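Local atomic coordinates of heterodimeric restriction endonuclease R.BspD6I small subunit (Bacillus sp., PDB entry 2P14), a protein that serves as the catalytic subunit of a heterodimeric type IIS restriction endonuclease, acting in complex with a site-specific nickase subunit, and is probably itself an endonuclease. Residues E22-T25 against Y26-F29; T14-P17 against P18-F21; G87-V90 against V91-Q95; G122-K125 against E126-P129. One frame throughout, in Å; residues are numbered along the deposited sequence.

How the contacts relate
Along the chain the order is contact 2, contact 1, contact 3, contact 4. Contact 2 joins the loop after helix 2-7 to the start of helix 17-32, and contact 1 is the next two turns, the centres about 12 Å apart. Contact 3 lies on helix 80-98, the crossover between the parallel strands 69-75 and 104-110 of the mixed sheet, its centre about 20 Å from that of contact 1. Contact 4 is the loop leading into edge strand 130-134. It touches helix 80-98, where Q95 NE2 and E128 OE2 lie 2.8 Å apart, probably hydrogen-bonded. Contacts 1 and 4, about 25 Å apart between centres, fall on opposite sides of the chain's centre, so the set reaches across the chain.

Contact 1. Residues E22-T25 against Y26-F29; sequences EWNT and YRVF
This is a one-turn contact within helix 17-32, which packs through T25 and F29 on the central mixed sheet while W23, N24 and R27 meet on another side of the helix. Here an arginine is clamped between an indole and an amide. R27 spreads its guanidinium on one face of W23, the planes only 6° apart and the centres 4.2 Å from each other. Its aliphatic arm takes part too, CD resting 3.4 Å from CZ2 of W23 in a CH-pi contact. The bend in the chain at chi3 (-67°) turns the guanidinium back along the helix, where both NE and NH2 point their N-H groups at N24 OD1. Asparagine suits this place because its amide serves two sides, ND2 donating to I4 O of helix 2-7. With a leucine in place of R27, the indole face would probably lose its flat cationic partner and N24 OD1 the two donors that R27 supplies. Backbone i to i+4 bonds hold the turn beneath, among them R27 N to W23 O at 2.9 Å. Of the two bonds that fix the guanidinium, NH2 to N24 OD1 is the shorter, 2.8 Å against 3.2 Å from NE to the same oxygen.

Contact 2. Residues T14-P17 against P18-F21; sequences TINP and PNYF
N16 and Y20 swing in different senses from the backbone at this helix start. Y20 has CG beside its own backbone N (chi1 -73°), laying the phenol ring back over T14, whereas in N16 CG is anti to the backbone N (chi1 -172°), which carries the amide forward over the first turn. This N16 torsion makes an N-cap: N16 OD1 accepts from N19 N at 3.1 Å, the donor tilted out of the carbonyl plane, and so satisfies an amide that has no preceding helical carbonyl to bind. Asparagine is well suited to the task, its short side chain reaching just this far. The same residue also opens the regular pattern, its backbone O accepting from Y20 N at 3.2 Å. The amides of N16 and N19 lie stacked with their planes practically parallel, OD1 of N16 being 3.2 Å from CG of N19. Two prolines follow the cap, a residue type at home in the first turn, where a missing N-H costs no helical bond; they lie side by side, their rings brought close by the peptide bond that joins them. T14 meets Y20 over one ring face, CB standing 3.7 Å from the ring centroid in a CH-pi contact, while its hydroxyl bonds to V11 O. A water accepts from I15 N and also hydrogen-bonds Y20 OH, tying the phenol tip to the loop. Helix 17-32 thus begins against helix 2-7, whose F7 touches both T14 and Y20, and P17 and F21 pack on L76, just beyond strand 69-75.

Contact 3. Residues G87-V90 against V91-Q95; sequences GDSV and VRHLQ. With SO4 (sulfate ion), chain C.
The imidazole of H93 has the carbonyl oxygen of S89 over one face, 3.0 Å above the ring plane, and a sulfate ion at its edge. The guanidinium of R92 is flanked in a similar way: CA of S89 lies over one face, at 3.6 Å from NH1, and sulfate oxygens approach its edge. Both side chains leave the same turn of helix 80-98, the helical link of a beta-alpha-beta crossover between strands 69-75 and 104-110. In R92 the chain runs extended as far as CD and then bends at chi3 (72°), which folds the guanidinium back beside S89 and toward the ion. H93 NE2 donates to sulfate O1 at 2.8 Å in a nearly straight bond of 162°, whereas R92 NH2 reaches the same O1 at 2.7 Å in a bond bent to 121°, hence weak. S89 borders the ion, its CB lying 3.7 Å from sulfate O2. Histidine fits because its second nitrogen works as well: ND1 bonds to E73 OE2 of strand 69-75, which fixes the rotation of the ring. A phenylalanine here would probably leave E73 without this partner and take from the ion the straighter of its two bonds from the helix. Below, V90 and L94 pack inward on T106 of strand 104-110. The sulfate probably comes from the crystallisation liquor, but with G57 N as a further donor it may mark a site able to hold an oxyanion, consistent with a place where a DNA phosphate might lie.

Contact 4. Residues G122-K125 against E126-P129; sequences GFNK and ESEP
N124 points its amide across the turn at S127, its CG anti to the backbone N (chi1 -167°), a torsion that brings OD1 over the N-H groups of E126 and S127 and sets ND2 beside OG of S127. The asparagine has two conformers, and its side-chain bonds hold for the one described here and are less certain for that. In it S127 N donates to N124 OD1 at 3.0 Å, almost straight at 174°, yet it sits well above the carbonyl plane and off the lone pairs; E126 N adds a weak bond to the same oxygen. The backbone O of N124 meanwhile accepts from E128 N at 2.9 Å. Side-chain and backbone oxygens of one residue thus both catch the following N-H groups, an Asx motif, in the loop that carries the chain from helix 115-121 to edge strand 130-134. The ammonium of the buried K125 is bonded to the carbonyls of L165, R166 and L169 and makes a cation-pi contact with W177; a long chain ending in a three-donor cation suits this. E128 diverges from K125 toward Q95 of helix 80-98; a water donates to its OE2 (3.2 Å) and weakly accepts from N124 ND2. The ring of P129 lies against the backbone of K125, with CB 3.4 Å from K125 O.

Contact 1. Residues E22-T25 against Y26-F29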
ATOM      1  N   GLU A  22       9.730  -1.584  -2.361  1.00 11.57           N
ATOM      2  CA  GLU A  22       9.261  -0.528  -1.434  1.00 12.44           C
ATOM      3  C   GLU A  22       9.722   0.843  -1.932  1.00 11.80           C
ATOM      4  O   GLU A  22       8.950   1.817  -1.943  1.00 12.00           O
ATOM      5  CB  GLU A  22       9.690  -0.802   0.023  1.00 12.87           C
ATOM      6  CG  GLU A  22      11.179  -0.713   0.316  1.00 15.04           C
ATOM      7  CD  GLU A  22      11.531  -1.182   1.734  1.00 14.90           C
ATOM      8  OE1 GLU A  22      10.611  -1.414   2.540  1.00 16.05           O
ATOM      9  OE2 GLU A  22      12.750  -1.285   2.026  1.00 18.40           O
ATOM     10  N   TRP A  23      10.957   0.913  -2.424  1.00 11.81           N
ATOM     11  CA  TRP A  23      11.454   2.172  -2.958  1.00 11.90           C
ATOM     12  C   TRP A  23      10.647   2.686  -4.147  1.00 12.51           C
ATOM     13  O   TRP A  23      10.320   3.888  -4.217  1.00 12.29           O
ATOM     14  CB  TRP A  23      12.922   2.001  -3.356  1.00 12.82           C
ATOM     15  CG  TRP A  23      13.522   3.172  -4.094  1.00 12.73           C
ATOM     16  CD1 TRP A  23      13.899   4.374  -3.568  1.00 15.76           C
ATOM     17  CD2 TRP A  23      13.807   3.245  -5.504  1.00 13.41           C
ATOM     18  NE1 TRP A  23      14.434   5.182  -4.557  1.00 15.74           N
ATOM     19  CE2 TRP A  23      14.388   4.519  -5.752  1.00 15.55           C
ATOM     20  CE3 TRP A  23      13.674   2.338  -6.571  1.00 15.67           C
ATOM     21  CZ2 TRP A  23      14.815   4.915  -7.031  1.00 16.81           C
ATOM     22  CZ3 TRP A  23      14.073   2.734  -7.835  1.00 16.12           C
ATOM     23  CH2 TRP A  23      14.643   4.015  -8.059  1.00 16.71           C
ATOM     24  N   ASN A  24      10.263   1.781  -5.045  1.00 11.62           N
ATOM     25  CA  ASN A  24       9.551   2.210  -6.226  1.00 12.14           C
ATOM     26  C   ASN A  24       8.160   2.730  -5.846  1.00 11.37           C
ATOM     27  O   ASN A  24       7.650   3.708  -6.450  1.00 12.13           O
ATOM     28  CB  ASN A  24       9.421   1.094  -7.241  1.00 13.19           C
ATOM     29  CG  ASN A  24       9.194   1.644  -8.628  1.00 14.32           C
ATOM     30  OD1 ASN A  24       9.907   2.571  -9.054  1.00 13.01           O
ATOM     31  ND2 ASN A  24       8.203   1.112  -9.337  1.00 13.64           N
ATOM     32  N   THR A  25       7.587   2.103  -4.832  1.00 11.90           N
ATOM     33  CA  THR A  25       6.279   2.517  -4.343  1.00 11.49           C
ATOM     34  C   THR A  25       6.374   3.926  -3.693  1.00 11.68           C
ATOM     35  O   THR A  25       5.530   4.804  -3.901  1.00 13.15           O
ATOM     36  CB  THR A  25       5.725   1.454  -3.398  1.00 11.03           C
ATOM     37  OG1 THR A  25       5.673   0.196  -4.077  1.00 11.49           O
ATOM     38  CG2 THR A  25       4.310   1.862  -2.948  1.00 13.29           C
ATOM     39  N   TYR A  26       7.398   4.151  -2.881  1.00 12.04           N
ATOM     40  CA  TYR A  26       7.711   5.489  -2.383  1.00 11.60           C
ATOM     41  C   TYR A  26       7.846   6.513  -3.531  1.00 12.40           C
ATOM     42  O   TYR A  26       7.317   7.627  -3.421  1.00 14.16           O
ATOM     43  CB  TYR A  26       9.005   5.376  -1.568  1.00 13.55           C
ATOM     44  CG  TYR A  26       9.785   6.659  -1.398  1.00 14.32           C
ATOM     45  CD1 TYR A  26       9.438   7.606  -0.432  1.00 14.87           C
ATOM     46  CD2 TYR A  26      10.888   6.910  -2.213  1.00 16.02           C
ATOM     47  CE1 TYR A  26      10.182   8.786  -0.277  1.00 15.74           C
ATOM     48  CE2 TYR A  26      11.631   8.072  -2.062  1.00 17.26           C
ATOM     49  CZ  TYR A  26      11.268   9.003  -1.122  1.00 17.10           C
ATOM     50  OH  TYR A  26      12.056  10.136  -1.004  1.00 22.50           O
ATOM     51  N   ARG A  27       8.536   6.152  -4.612  1.00 12.88           N
ATOM     52  CA  ARG A  27       8.641   7.074  -5.764  1.00 12.56           C
ATOM     53  C   ARG A  27       7.265   7.482  -6.300  1.00 13.49           C
ATOM     54  O   ARG A  27       7.083   8.629  -6.685  1.00 14.05           O
ATOM     55  CB  ARG A  27       9.478   6.467  -6.898  1.00 13.88           C
ATOM     56  CG  ARG A  27      10.954   6.240  -6.527  1.00 13.52           C
ATOM     57  CD  ARG A  27      11.817   6.336  -7.769  1.00 17.69           C
ATOM     58  NE  ARG A  27      11.536   5.243  -8.683  1.00 18.23           N
ATOM     59  CZ  ARG A  27      11.911   5.205  -9.965  1.00 18.81           C
ATOM     60  NH1 ARG A  27      12.593   6.216 -10.528  1.00 18.00           N
ATOM     61  NH2 ARG A  27      11.608   4.160 -10.692  1.00 16.90           N
ATOM     62  N   VAL A  28       6.310   6.551  -6.327  1.00 13.40           N
ATOM     63  CA  VAL A  28       4.945   6.889  -6.789  1.00 14.19           C
ATOM     64  C   VAL A  28       4.329   7.971  -5.905  1.00 13.90           C
ATOM     65  O   VAL A  28       3.830   9.010  -6.396  1.00 13.91           O
ATOM     66  CB  VAL A  28       4.032   5.646  -6.797  1.00 14.10           C
ATOM     67  CG1 VAL A  28       2.566   6.076  -7.105  1.00 14.23           C
ATOM     68  CG2 VAL A  28       4.488   4.667  -7.812  1.00 14.16           C
ATOM     69  N   PHE A  29       4.356   7.740  -4.591  1.00 13.65           N
ATOM     70  CA  PHE A  29       3.767   8.700  -3.647  1.00 13.71           C
ATOM     71  C   PHE A  29       4.508  10.042  -3.577  1.00 15.14           C
ATOM     72  O   PHE A  29       3.899  11.110  -3.481  1.00 15.16           O
ATOM     73  CB  PHE A  29       3.593   8.081  -2.267  1.00 14.15           C
ATOM     74  CG  PHE A  29       2.426   7.173  -2.197  1.00 12.93           C
ATOM     75  CD1 PHE A  29       1.143   7.691  -1.929  1.00 13.58           C
ATOM     76  CD2 PHE A  29       2.572   5.812  -2.437  1.00 14.49           C
ATOM     77  CE1 PHE A  29       0.033   6.854  -1.898  1.00 14.89           C
ATOM     78  CE2 PHE A  29       1.461   4.973  -2.404  1.00 14.99           C
ATOM     79  CZ  PHE A  29       0.194   5.504  -2.121  1.00 14.36           C
TER

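Contact 2. Residues T14-P17 against P18-F21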
ATOM      1  N   THR A  14      16.596  -6.687  -9.912  1.00 16.73           N
ATOM      2  CA  THR A  14      17.558  -5.918  -9.111  1.00 15.85           C
ATOM      3  C   THR A  14      18.267  -6.824  -8.104  1.00 16.45           C
ATOM      4  O   THR A  14      17.878  -7.972  -7.896  1.00 15.48           O
ATOM      5  CB  THR A  14      16.854  -4.742  -8.369  1.00 15.77           C
ATOM      6  OG1 THR A  14      15.959  -5.267  -7.380  1.00 15.55           O
ATOM      7  CG2 THR A  14      16.126  -3.808  -9.385  1.00 14.10           C
ATOM      8  N   ILE A  15      19.302  -6.297  -7.457  1.00 16.49           N
ATOM      9  CA  ILE A  15      20.069  -7.111  -6.523  1.00 18.17           C
ATOM     10  C   ILE A  15      19.286  -7.473  -5.247  1.00 17.89           C
ATOM     11  O   ILE A  15      19.562  -8.466  -4.585  1.00 18.28           O
ATOM     12  CB  ILE A  15      21.448  -6.478  -6.200  1.00 18.64           C
ATOM     13  CG1 ILE A  15      22.402  -7.558  -5.687  1.00 21.37           C
ATOM     14  CG2 ILE A  15      21.342  -5.289  -5.244  1.00 19.22           C
ATOM     15  CD1 ILE A  15      22.834  -8.525  -6.743  1.00 20.01           C
ATOM     16  N   ASN A  16      18.261  -6.690  -4.941  1.00 16.85           N
ATOM     17  CA  ASN A  16      17.458  -6.973  -3.761  1.00 15.59           C
ATOM     18  C   ASN A  16      16.025  -6.534  -4.051  1.00 14.86           C
ATOM     19  O   ASN A  16      15.618  -5.375  -3.759  1.00 14.26           O
ATOM     20  CB  ASN A  16      18.027  -6.237  -2.548  1.00 16.57           C
ATOM     21  CG  ASN A  16      17.356  -6.633  -1.258  1.00 18.07           C
ATOM     22  OD1 ASN A  16      16.124  -6.548  -1.125  1.00 20.13           O
ATOM     23  ND2 ASN A  16      18.159  -7.083  -0.282  1.00 20.48           N
ATOM     24  N   PRO A  17      15.263  -7.432  -4.692  1.00 13.42           N
ATOM     25  CA  PRO A  17      13.923  -6.989  -5.106  1.00 12.95           C
ATOM     26  C   PRO A  17      13.038  -6.348  -4.010  1.00 12.82           C
ATOM     27  O   PRO A  17      12.373  -5.330  -4.274  1.00 12.64           O
ATOM     28  CB  PRO A  17      13.314  -8.251  -5.729  1.00 12.84           C
ATOM     29  CG  PRO A  17      14.573  -8.984  -6.285  1.00 12.89           C
ATOM     30  CD  PRO A  17      15.575  -8.797  -5.170  1.00 14.06           C
ATOM     31  N   PRO A  18      12.985  -6.934  -2.798  1.00 12.75           N
ATOM     32  CA  PRO A  18      12.191  -6.260  -1.737  1.00 12.01           C
ATOM     33  C   PRO A  18      12.544  -4.798  -1.502  1.00 12.31           C
ATOM     34  O   PRO A  18      11.639  -3.955  -1.328  1.00 12.81           O
ATOM     35  CB  PRO A  18      12.529  -7.085  -0.495  1.00 12.60           C
ATOM     36  CG  PRO A  18      12.692  -8.502  -1.107  1.00 14.18           C
ATOM     37  CD  PRO A  18      13.538  -8.218  -2.311  1.00 12.99           C
ATOM     38  N   ASN A  19      13.825  -4.476  -1.475  1.00 12.35           N
ATOM     39  CA  ASN A  19      14.274  -3.108  -1.257  1.00 13.26           C
ATOM     40  C   ASN A  19      13.819  -2.191  -2.393  1.00 12.99           C
ATOM     41  O   ASN A  19      13.392  -1.046  -2.180  1.00 13.46           O
ATOM     42  CB  ASN A  19      15.812  -3.052  -1.146  1.00 14.05           C
ATOM     43  CG  ASN A  19      16.341  -3.613   0.166  1.00 16.59           C
ATOM     44  OD1 ASN A  19      15.604  -3.873   1.113  1.00 17.69           O
ATOM     45  ND2 ASN A  19      17.657  -3.787   0.214  1.00 18.62           N
ATOM     46  N   TYR A  20      13.912  -2.688  -3.628  1.00 11.70           N
ATOM     47  CA  TYR A  20      13.515  -1.867  -4.782  1.00 11.75           C
ATOM     48  C   TYR A  20      11.993  -1.758  -4.931  1.00 11.44           C
ATOM     49  O   TYR A  20      11.500  -0.761  -5.434  1.00 12.63           O
ATOM     50  CB  TYR A  20      14.151  -2.362  -6.081  1.00 13.67           C
ATOM     51  CG  TYR A  20      15.626  -2.051  -6.171  1.00 14.75           C
ATOM     52  CD1 TYR A  20      16.096  -0.971  -6.918  1.00 15.01           C
ATOM     53  CD2 TYR A  20      16.552  -2.838  -5.472  1.00 16.87           C
ATOM     54  CE1 TYR A  20      17.516  -0.693  -6.984  1.00 13.76           C
ATOM     55  CE2 TYR A  20      17.920  -2.562  -5.521  1.00 17.67           C
ATOM     56  CZ  TYR A  20      18.378  -1.508  -6.276  1.00 16.00           C
ATOM     57  OH  TYR A  20      19.764  -1.314  -6.310  1.00 20.20           O
ATOM     58  N   PHE A  21      11.274  -2.755  -4.443  1.00 12.02           N
ATOM     59  CA  PHE A  21       9.804  -2.728  -4.512  1.00 11.89           C
ATOM     60  C   PHE A  21       9.261  -1.638  -3.609  1.00 12.30           C
ATOM     61  O   PHE A  21       8.426  -0.811  -4.036  1.00 12.52           O
ATOM     62  CB  PHE A  21       9.273  -4.111  -4.117  1.00 12.12           C
ATOM     63  CG  PHE A  21       7.815  -4.319  -4.375  1.00 14.04           C
ATOM     64  CD1 PHE A  21       7.268  -4.096  -5.631  1.00 13.61           C
ATOM     65  CD2 PHE A  21       6.994  -4.765  -3.353  1.00 14.25           C
ATOM     66  CE1 PHE A  21       5.890  -4.326  -5.854  1.00 16.02           C
ATOM     67  CE2 PHE A  21       5.630  -4.977  -3.558  1.00 14.41           C
ATOM     68  CZ  PHE A  21       5.082  -4.783  -4.809  1.00 13.59           C
TER
HETATM   69  O   HOH W   1      20.339  -3.691  -8.229  1.00 17.69           O

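Contact 3. Residues G87-V90 against V91-Q95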
ATOM      1  N   GLY A  87       0.925 -10.570   7.907  1.00 17.60           N
ATOM      2  CA  GLY A  87      -0.389 -10.309   8.520  1.00 17.16           C
ATOM      3  C   GLY A  87      -0.306  -9.547   9.834  1.00 17.74           C
ATOM      4  O   GLY A  87      -0.992  -8.525  10.034  1.00 17.71           O
ATOM      5  N   ASP A  88       0.528 -10.034  10.741  1.00 17.96           N
ATOM      6  CA  ASP A  88       0.627  -9.416  12.073  1.00 19.78           C
ATOM      7  C   ASP A  88       1.253  -8.030  12.058  1.00 18.81           C
ATOM      8  O   ASP A  88       0.746  -7.099  12.684  1.00 19.02           O
ATOM      9  CB  ASP A  88       1.400 -10.320  13.036  1.00 20.67           C
ATOM     10  CG  ASP A  88       0.566 -11.499  13.540  1.00 25.33           C
ATOM     11  OD1 ASP A  88      -0.646 -11.588  13.235  1.00 29.74           O
ATOM     12  OD2 ASP A  88       1.149 -12.356  14.244  1.00 32.33           O
ATOM     13  N   SER A  89       2.348  -7.877  11.320  1.00 17.29           N
ATOM     14  CA  SER A  89       3.020  -6.590  11.275  1.00 17.07           C
ATOM     15  C   SER A  89       2.167  -5.523  10.564  1.00 16.41           C
ATOM     16  O   SER A  89       2.161  -4.374  11.003  1.00 16.75           O
ATOM     17  CB  SER A  89       4.410  -6.719  10.671  1.00 18.23           C
ATOM     18  OG  SER A  89       4.312  -7.158   9.349  1.00 20.25           O
ATOM     19  N   VAL A  90       1.434  -5.899   9.502  1.00 15.28           N
ATOM     20  CA  VAL A  90       0.533  -4.935   8.841  1.00 14.83           C
ATOM     21  C   VAL A  90      -0.487  -4.415   9.840  1.00 15.34           C
ATOM     22  O   VAL A  90      -0.719  -3.207   9.950  1.00 14.67           O
ATOM     23  CB  VAL A  90      -0.170  -5.564   7.610  1.00 14.20           C
ATOM     24  CG1 VAL A  90      -1.385  -4.724   7.153  1.00 15.10           C
ATOM     25  CG2 VAL A  90       0.841  -5.696   6.456  1.00 14.71           C
ATOM     26  N   VAL A  91      -1.109  -5.321  10.580  1.00 14.85           N
ATOM     27  CA  VAL A  91      -2.158  -4.885  11.500  1.00 15.67           C
ATOM     28  C   VAL A  91      -1.562  -4.106  12.672  1.00 14.80           C
ATOM     29  O   VAL A  91      -2.104  -3.069  13.083  1.00 15.00           O
ATOM     30  CB  VAL A  91      -3.016  -6.087  11.959  1.00 16.51           C
ATOM     31  CG1 VAL A  91      -3.954  -5.671  13.121  1.00 19.58           C
ATOM     32  CG2 VAL A  91      -3.831  -6.611  10.757  1.00 16.43           C
ATOM     33  N   ARG A  92      -0.464  -4.625  13.217  1.00 15.11           N
ATOM     34  CA  ARG A  92       0.191  -3.979  14.351  1.00 16.17           C
ATOM     35  C   ARG A  92       0.621  -2.548  14.015  1.00 15.29           C
ATOM     36  O   ARG A  92       0.475  -1.627  14.833  1.00 15.66           O
ATOM     37  CB  ARG A  92       1.410  -4.793  14.825  1.00 16.78           C
ATOM     38  CG  ARG A  92       2.127  -4.216  16.047  1.00 20.27           C
ATOM     39  CD  ARG A  92       3.241  -5.151  16.537  1.00 22.28           C
ATOM     40  NE  ARG A  92       4.407  -5.192  15.649  1.00 32.47           N
ATOM     41  CZ  ARG A  92       4.687  -6.199  14.817  1.00 34.68           C
ATOM     42  NH1 ARG A  92       3.894  -7.260  14.749  1.00 36.36           N
ATOM     43  NH2 ARG A  92       5.763  -6.153  14.053  1.00 36.68           N
ATOM     44  N   HIS A  93       1.202  -2.335  12.840  1.00 14.61           N
ATOM     45  CA  HIS A  93       1.642  -0.983  12.545  1.00 13.52           C
ATOM     46  C   HIS A  93       0.467  -0.012  12.513  1.00 14.06           C
ATOM     47  O   HIS A  93       0.574   1.124  12.982  1.00 14.15           O
ATOM     48  CB  HIS A  93       2.376  -0.899  11.204  1.00 13.89           C
ATOM     49  CG  HIS A  93       3.620  -1.720  11.139  1.00 14.59           C
ATOM     50  ND1 HIS A  93       4.146  -2.134   9.934  1.00 13.26           N
ATOM     51  CD2 HIS A  93       4.428  -2.219  12.108  1.00 15.52           C
ATOM     52  CE1 HIS A  93       5.246  -2.835  10.162  1.00 16.31           C
ATOM     53  NE2 HIS A  93       5.436  -2.905  11.470  1.00 15.23           N
ATOM     54  N   LEU A  94      -0.638  -0.471  11.932  1.00 13.81           N
ATOM     55  CA  LEU A  94      -1.808   0.390  11.840  1.00 13.50           C
ATOM     56  C   LEU A  94      -2.386   0.673  13.218  1.00 14.40           C
ATOM     57  O   LEU A  94      -2.767   1.801  13.490  1.00 14.40           O
ATOM     58  CB  LEU A  94      -2.861  -0.228  10.919  1.00 13.85           C
ATOM     59  CG  LEU A  94      -4.089   0.672  10.602  1.00 12.44           C
ATOM     60  CD1 LEU A  94      -3.718   2.045  10.081  1.00 14.31           C
ATOM     61  CD2 LEU A  94      -4.931  -0.032   9.585  1.00 15.46           C
ATOM     62  N   GLN A  95      -2.480  -0.368  14.034  1.00 14.69           N
ATOM     63  CA  GLN A  95      -2.996  -0.204  15.401  1.00 16.74           C
ATOM     64  C   GLN A  95      -2.176   0.835  16.134  1.00 16.50           C
ATOM     65  O   GLN A  95      -2.703   1.746  16.783  1.00 17.68           O
ATOM     66  CB  GLN A  95      -2.914  -1.529  16.164  1.00 16.46           C
ATOM     67  CG  GLN A  95      -3.954  -2.549  15.797  1.00 20.12           C
ATOM     68  CD  GLN A  95      -3.750  -3.871  16.532  1.00 21.10           C
ATOM     69  OE1 GLN A  95      -2.634  -4.211  16.951  1.00 25.98           O
ATOM     70  NE2 GLN A  95      -4.823  -4.637  16.657  1.00 26.18           N
TER
HETATM   71  S   SO4 C 194       8.209  -5.250  11.446  1.00 21.27           S
HETATM   72  O1  SO4 C 194       7.315  -4.684  12.467  1.00 21.15           O
HETATM   73  O2  SO4 C 194       8.004  -6.707  11.414  1.00 23.83           O
HETATM   74  O3  SO4 C 194       9.599  -4.923  11.785  1.00 20.92           O
HETATM   75  O4  SO4 C 194       7.859  -4.666  10.148  1.00 23.31           O

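Contact 4. Residues G122-K125 against E126-P129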
ATOM      1  N   GLY A 122      -9.057  -8.202   6.937  1.00 14.30           N
ATOM      2  CA  GLY A 122     -10.454  -7.783   6.903  1.00 14.87           C
ATOM      3  C   GLY A 122     -11.190  -7.953   8.219  1.00 15.59           C
ATOM      4  O   GLY A 122     -12.406  -7.724   8.289  1.00 15.39           O
ATOM      5  N   PHE A 123     -10.463  -8.329   9.283  1.00 15.69           N
ATOM      6  CA  PHE A 123     -11.084  -8.632  10.591  1.00 15.23           C
ATOM      7  C   PHE A 123     -11.822  -7.448  11.232  1.00 15.97           C
ATOM      8  O   PHE A 123     -12.946  -7.606  11.758  1.00 16.80           O
ATOM      9  CB  PHE A 123     -10.039  -9.202  11.570  1.00 15.52           C
ATOM     10  CG  PHE A 123     -10.612  -9.489  12.937  1.00 15.18           C
ATOM     11  CD1 PHE A 123     -11.394 -10.615  13.150  1.00 17.22           C
ATOM     12  CD2 PHE A 123     -10.427  -8.592  13.989  1.00 17.85           C
ATOM     13  CE1 PHE A 123     -11.964 -10.878  14.434  1.00 16.65           C
ATOM     14  CE2 PHE A 123     -10.991  -8.844  15.264  1.00 18.78           C
ATOM     15  CZ  PHE A 123     -11.739  -9.990  15.486  1.00 16.53           C
ATOM     16  N   ASN A 124     -11.206  -6.265  11.199  1.00 15.16           N
ATOM     17  CA  ASN A 124     -11.798  -5.075  11.792  0.50 15.55           C
ATOM     18  C   ASN A 124     -11.577  -3.856  10.918  1.00 15.96           C
ATOM     19  O   ASN A 124     -10.609  -3.116  11.111  1.00 16.24           O
ATOM     20  CB  ASN A 124     -11.240  -4.807  13.187  0.50 15.52           C
ATOM     21  CG  ASN A 124     -12.066  -3.775  13.945  0.50 15.59           C
ATOM     22  OD1 ASN A 124     -12.734  -2.909  13.353  0.50 12.84           O
ATOM     23  ND2 ASN A 124     -12.020  -3.861  15.268  0.50 18.25           N
ATOM     24  N   LYS A 125     -12.477  -3.650   9.969  1.00 15.39           N
ATOM     25  CA  LYS A 125     -12.338  -2.571   9.022  1.00 16.10           C
ATOM     26  C   LYS A 125     -12.677  -1.198   9.602  1.00 16.90           C
ATOM     27  O   LYS A 125     -12.382  -0.179   8.982  1.00 17.39           O
ATOM     28  CB  LYS A 125     -13.166  -2.880   7.780  1.00 15.48           C
ATOM     29  CG  LYS A 125     -12.663  -4.094   7.026  1.00 14.97           C
ATOM     30  CD  LYS A 125     -13.518  -4.356   5.759  1.00 15.43           C
ATOM     31  CE  LYS A 125     -13.024  -5.550   5.013  1.00 13.57           C
ATOM     32  NZ  LYS A 125     -13.857  -5.781   3.821  1.00 12.81           N
ATOM     33  N   GLU A 126     -13.274  -1.169  10.788  1.00 17.92           N
ATOM     34  CA  GLU A 126     -13.532   0.092  11.460  1.00 20.55           C
ATOM     35  C   GLU A 126     -12.265   0.648  12.081  1.00 20.41           C
ATOM     36  O   GLU A 126     -11.865   1.758  11.751  1.00 23.58           O
ATOM     37  CB  GLU A 126     -14.613  -0.091  12.529  1.00 20.82           C
ATOM     38  CG  GLU A 126     -15.947  -0.537  11.963  1.00 25.57           C
ATOM     39  CD  GLU A 126     -16.543   0.460  10.990  1.00 29.39           C
ATOM     40  OE1 GLU A 126     -16.727   1.639  11.381  1.00 34.04           O
ATOM     41  OE2 GLU A 126     -16.843   0.063   9.832  1.00 31.33           O
ATOM     42  N   SER A 127     -11.610  -0.128  12.943  1.00 20.17           N
ATOM     43  CA  SER A 127     -10.451   0.380  13.659  1.00 20.62           C
ATOM     44  C   SER A 127      -9.119   0.117  12.944  1.00 20.37           C
ATOM     45  O   SER A 127      -8.163   0.857  13.156  1.00 20.45           O
ATOM     46  CB  SER A 127     -10.408  -0.173  15.087  1.00 21.56           C
ATOM     47  OG  SER A 127     -10.192  -1.566  15.081  1.00 25.25           O
ATOM     48  N   GLU A 128      -9.095  -0.896  12.077  1.00 18.90           N
ATOM     49  CA  GLU A 128      -7.862  -1.317  11.418  1.00 19.72           C
ATOM     50  C   GLU A 128      -8.105  -1.497   9.900  1.00 16.28           C
ATOM     51  O   GLU A 128      -7.955  -2.585   9.392  1.00 16.78           O
ATOM     52  CB  GLU A 128      -7.309  -2.600  12.092  1.00 20.34           C
ATOM     53  CG  GLU A 128      -7.029  -2.412  13.628  1.00 25.07           C
ATOM     54  CD  GLU A 128      -7.171  -3.674  14.483  1.00 25.41           C
ATOM     55  OE1 GLU A 128      -7.222  -4.814  13.964  1.00 32.28           O
ATOM     56  OE2 GLU A 128      -7.208  -3.553  15.734  1.00 33.38           O
ATOM     57  N   PRO A 129      -8.484  -0.408   9.175  1.00 15.23           N
ATOM     58  CA  PRO A 129      -8.801  -0.558   7.758  1.00 13.85           C
ATOM     59  C   PRO A 129      -7.575  -0.736   6.860  1.00 12.82           C
ATOM     60  O   PRO A 129      -6.722   0.175   6.775  1.00 13.91           O
ATOM     61  CB  PRO A 129      -9.538   0.748   7.419  1.00 14.04           C
ATOM     62  CG  PRO A 129      -8.966   1.754   8.377  1.00 14.21           C
ATOM     63  CD  PRO A 129      -8.664   0.991   9.625  1.00 15.73           C
TER
HETATM   64  O   HOH W   2      -8.690  -5.172   9.989  1.00 18.30           O
HETATM   65  O   HOH W   3      -9.484  -5.548  16.711  1.00 37.33           O